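Local coordinates for protein laminin subunit ALPHA-1 (PDB 2JD4) that belongs to basement-membrane laminin-111 and, through its magnesium-bearing LG4-5 domain pair, probably attaches that laminin to the cell surface, at residues Ala98-Gly103 / Met119-Gln124; Ile324-Tyr329 / Leu362-Ala367. The protein carries 4 engineered substitutions. All blocks are in the same frame, centred on the assembly; numbering follows the deposited sequence.

Contact 1 (Ala98-Gly103 / Met119-Gln124)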
# COMPACT_ATOMS: atom_id res chain seq x y z
N ALA A 98 4.33 12.76 -17.35
CA ALA A 98 4.88 11.41 -17.19
C ALA A 98 4.11 10.54 -16.21
O ALA A 98 3.77 10.97 -15.11
CB ALA A 98 6.35 11.49 -16.78
N LEU A 99 3.85 9.31 -16.62
CA LEU A 99 3.16 8.34 -15.77
C LEU A 99 4.30 7.58 -15.08
O LEU A 99 5.12 6.95 -15.74
CB LEU A 99 2.32 7.39 -16.63
CG LEU A 99 1.27 6.53 -15.92
CD1 LEU A 99 0.22 7.42 -15.27
CD2 LEU A 99 0.62 5.59 -16.92
N LEU A 100 4.36 7.66 -13.75
CA LEU A 100 5.46 7.01 -13.01
C LEU A 100 5.21 5.64 -12.41
O LEU A 100 6.16 4.94 -12.07
CB LEU A 100 5.94 7.94 -11.89
CG LEU A 100 6.87 9.09 -12.25
CD1 LEU A 100 6.15 10.13 -13.11
CD2 LEU A 100 7.37 9.71 -10.97
N SER A 101 3.95 5.25 -12.28
CA SER A 101 3.59 3.97 -11.66
C SER A 101 3.83 2.69 -12.47
O SER A 101 2.98 1.79 -12.45
CB SER A 101 2.13 4.04 -11.22
OG SER A 101 1.30 4.41 -12.31
N ASP A 102 4.97 2.57 -13.13
CA ASP A 102 5.27 1.37 -13.92
C ASP A 102 6.26 0.41 -13.27
O ASP A 102 6.64 -0.59 -13.87
CB ASP A 102 5.80 1.75 -15.31
CG ASP A 102 7.02 2.66 -15.25
OD1 ASP A 102 7.67 2.74 -14.18
OD2 ASP A 102 7.33 3.30 -16.28
N GLY A 103 6.67 0.71 -12.04
CA GLY A 103 7.59 -0.18 -11.35
C GLY A 103 9.03 -0.12 -11.82
O GLY A 103 9.85 -0.96 -11.43
N MET A 119 9.71 21.22 -13.68
CA MET A 119 9.95 19.84 -13.29
C MET A 119 10.57 19.03 -14.42
O MET A 119 10.34 19.32 -15.59
CB MET A 119 8.65 19.15 -12.90
CG MET A 119 7.83 19.83 -11.84
SD MET A 119 6.33 18.88 -11.57
CE MET A 119 7.08 17.39 -10.81
N THR A 120 11.31 18.00 -14.05
CA THR A 120 11.95 17.13 -15.04
C THR A 120 11.82 15.68 -14.61
O THR A 120 12.03 15.35 -13.44
CB THR A 120 13.46 17.45 -15.19
OG1 THR A 120 13.63 18.86 -15.43
CG2 THR A 120 14.05 16.67 -16.35
N VAL A 121 11.44 14.81 -15.54
CA VAL A 121 11.32 13.39 -15.26
C VAL A 121 12.04 12.66 -16.38
O VAL A 121 11.72 12.82 -17.56
CB VAL A 121 9.84 12.91 -15.20
CG1 VAL A 121 9.79 11.39 -14.98
CG2 VAL A 121 9.11 13.62 -14.06
N ASP A 122 13.04 11.86 -16.01
CA ASP A 122 13.84 11.12 -16.98
C ASP A 122 14.37 12.03 -18.09
O ASP A 122 14.37 11.65 -19.25
CB ASP A 122 13.03 9.98 -17.59
CG ASP A 122 12.59 8.94 -16.56
OD1 ASP A 122 13.37 8.68 -15.62
OD2 ASP A 122 11.48 8.39 -16.69
N GLY A 123 14.81 13.23 -17.72
CA GLY A 123 15.36 14.15 -18.70
C GLY A 123 14.40 15.03 -19.48
O GLY A 123 14.82 16.00 -20.11
N GLN A 124 13.11 14.69 -19.46
CA GLN A 124 12.11 15.47 -20.18
C GLN A 124 11.68 16.63 -19.29
O GLN A 124 11.03 16.43 -18.27
CB GLN A 124 10.91 14.60 -20.57
CG GLN A 124 10.09 14.05 -19.40
CD GLN A 124 9.13 12.94 -19.79
OE1 GLN A 124 8.24 13.12 -20.62
NE2 GLN A 124 9.31 11.76 -19.18

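Contact 2 (Ile324-Tyr329 / Leu362-Ala367)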
# COMPACT_ATOMS: atom_id res chain seq x y z
N ILE A 324 -11.51 -6.11 10.05
CA ILE A 324 -11.28 -7.03 8.95
C ILE A 324 -9.86 -7.57 9.09
O ILE A 324 -8.89 -6.81 9.01
CB ILE A 324 -11.40 -6.32 7.58
CG1 ILE A 324 -12.81 -5.75 7.40
CG2 ILE A 324 -11.08 -7.30 6.46
CD1 ILE A 324 -12.98 -4.95 6.12
N TYR A 325 -9.74 -8.87 9.30
CA TYR A 325 -8.43 -9.50 9.44
C TYR A 325 -7.97 -10.06 8.10
O TYR A 325 -8.67 -10.86 7.48
CB TYR A 325 -8.47 -10.59 10.52
CG TYR A 325 -8.36 -10.00 11.91
CD1 TYR A 325 -9.47 -9.43 12.54
CD2 TYR A 325 -7.12 -9.92 12.55
CE1 TYR A 325 -9.33 -8.78 13.78
CE2 TYR A 325 -6.98 -9.27 13.78
CZ TYR A 325 -8.09 -8.70 14.38
OH TYR A 325 -7.94 -8.03 15.58
N VAL A 326 -6.79 -9.63 7.66
CA VAL A 326 -6.25 -10.07 6.38
C VAL A 326 -4.98 -10.91 6.51
O VAL A 326 -4.04 -10.53 7.19
CB VAL A 326 -5.92 -8.85 5.49
CG1 VAL A 326 -5.49 -9.33 4.11
CG2 VAL A 326 -7.13 -7.92 5.39
N GLY A 327 -4.98 -12.07 5.86
CA GLY A 327 -3.81 -12.94 5.89
C GLY A 327 -3.61 -13.78 7.14
O GLY A 327 -2.61 -14.51 7.23
N GLY A 328 -4.53 -13.70 8.09
CA GLY A 328 -4.41 -14.47 9.33
C GLY A 328 -5.06 -13.76 10.50
O GLY A 328 -5.79 -12.79 10.31
N TYR A 329 -4.79 -14.23 11.72
CA TYR A 329 -5.36 -13.62 12.92
C TYR A 329 -4.76 -14.22 14.19
O TYR A 329 -4.43 -15.41 14.22
CB TYR A 329 -6.89 -13.77 12.92
CG TYR A 329 -7.41 -15.20 12.89
CD1 TYR A 329 -7.86 -15.82 14.05
CD2 TYR A 329 -7.45 -15.92 11.70
CE1 TYR A 329 -8.34 -17.13 14.02
CE2 TYR A 329 -7.93 -17.23 11.66
CZ TYR A 329 -8.37 -17.83 12.83
OH TYR A 329 -8.84 -19.13 12.80
N LEU A 362 -9.35 -1.61 -0.16
CA LEU A 362 -8.68 -1.59 1.14
C LEU A 362 -7.18 -1.35 1.01
O LEU A 362 -6.48 -2.06 0.30
CB LEU A 362 -8.91 -2.92 1.86
CG LEU A 362 -10.36 -3.42 1.92
CD1 LEU A 362 -10.40 -4.73 2.69
CD2 LEU A 362 -11.25 -2.38 2.58
N ASP A 363 -6.70 -0.34 1.72
CA ASP A 363 -5.29 0.02 1.71
C ASP A 363 -4.64 -0.56 2.96
O ASP A 363 -4.82 -0.04 4.06
CB ASP A 363 -5.15 1.55 1.69
CG ASP A 363 -3.71 2.02 1.70
OD1 ASP A 363 -2.79 1.18 1.62
OD2 ASP A 363 -3.50 3.24 1.78
N LEU A 364 -3.87 -1.63 2.79
CA LEU A 364 -3.22 -2.28 3.92
C LEU A 364 -2.23 -1.40 4.69
O LEU A 364 -1.87 -1.73 5.82
CB LEU A 364 -2.52 -3.56 3.43
CG LEU A 364 -3.47 -4.62 2.84
CD1 LEU A 364 -2.67 -5.74 2.21
CD2 LEU A 364 -4.37 -5.16 3.93
N SER A 365 -1.80 -0.28 4.11
CA SER A 365 -0.88 0.59 4.83
C SER A 365 -1.60 1.29 5.99
O SER A 365 -0.95 1.90 6.86
CB SER A 365 -0.27 1.64 3.89
OG SER A 365 -1.26 2.50 3.37
N ARG A 366 -2.92 1.19 6.02
CA ARG A 366 -3.74 1.83 7.05
C ARG A 366 -4.09 0.89 8.21
O ARG A 366 -4.86 1.26 9.09
CB ARG A 366 -5.05 2.35 6.45
CG ARG A 366 -4.87 3.29 5.27
CD ARG A 366 -6.22 3.65 4.67
NE ARG A 366 -7.09 4.29 5.66
CZ ARG A 366 -8.39 4.49 5.50
NH1 ARG A 366 -9.00 4.08 4.39
NH2 ARG A 366 -9.09 5.09 6.45
N ALA A 367 -3.55 -0.32 8.18
CA ALA A 367 -3.83 -1.29 9.24
C ALA A 367 -3.50 -0.72 10.61
O ALA A 367 -2.50 -0.02 10.77
CB ALA A 367 -3.02 -2.57 9.00

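Contact 1 (Ala98-Gly103 / Met119-Gln124)
A98 and V121 meet methyl to methyl where the loop joining the two sheets of the first laminin G β-sandwich passes a β-hairpin tip. Residues 98-103 run between strand 91-95 of one sheet and strand 106-113 of the other; residues 119-124 end strand 116-121 and turn through a type I' β turn, V121 to Q124, into strand 124-130. The close part centres on V121 CG1. This methyl stands anti to the backbone N (chi1 177°) and lies 3.9 Å from A98 CB, while the CB atoms of A98 and V121 are 4.1 Å apart. L100 reaches the same methyl less closely, its CD1 at 4.3 Å from V121 CG1. L100 is buried: its backbone is hydrogen-bonded to G79 and its side chain leans on L81 of strand 80-86, on which M119 also packs, so both segments touch this one side chain. The solvent side is looser. The exposed Q124 side chain, extended beyond CG, brings NE2 to 3.8 Å from A98 CB, a grazing contact between an amide and a methyl. V121 N donates to Q124 O at 3.2 Å, pairing the two strands at the hairpin end. D122 and G123 at the tip of the turn are exposed. D102 OD2 lies 6.6 Å from D122 OD2, without contact, and the imidazole of H106 bridges the two acids; two carboxylates beside one ring would tend to stabilise its protonated form. D122 is thereby held at both oxygens, OD1 accepting from the backbone N of T107 and OD2 bonding to H106 ND1, while NE2 of the same ring bonds to D102 OD1.

Contact 2 (Ile324-Tyr329 / Leu362-Ala367)
V326 and L364 approach with their side chains askew, one methyl branch of each meeting the other: V326 CG2 lies 4.2 Å from L364 CD2. L364 does not aim its CB at the strand; its CG, anti to the carbonyl carbon (chi1 -62°), carries CD2 over to V326. Two residues earlier on each segment, I324 CD1 meets L362 CD1 at 4.3 Å. I324 and V326 project from one face of strand 322-326, with Y325 turned to the other, and both methyl pairs are spaced for van der Waals contact alone. L364 opens a short 3-10 segment, 364-366, entered through an Asx turn, while L362 precedes it in the loop. D363 OD1 accepts from S365 N at 3.1 Å (N-H...O 158°) and from S365 OG at 2.7 Å, both donors coming from the same face of the carboxylate and well above its plane. H376 NE2 is a third partner of this oxygen. D363, S365 and R366 take no part in the apolar contact and instead touch Q28 of the first laminin G domain. Strand 207-212 lies alongside strand 322-326, its L211 touching L362, L364 and A367; L353 of strand 347-353 touches both I324 and L362, L351 touches L362, and L238 and I240 of strand 235-241 lie against I324.

In the fold
Contact 1 closes along the chain before contact 2 opens, and each belongs to its own laminin G β-sandwich: 98-103/119-124 to the first, 324-329/362-367 to the second. Their centres are 31 Å apart and their nearest atoms about 14 Å, so they do not touch and share no strand. Contact 1 sits at a partly solvent-open edge, where a sheet-to-sheet loop meets a hairpin, whereas contact 2 is buried near the middle of the chain, close to the junction of the two domains. None of the residues that ligate magnesium lies in either contact, so both concern the sandwich framework rather than the metal sites.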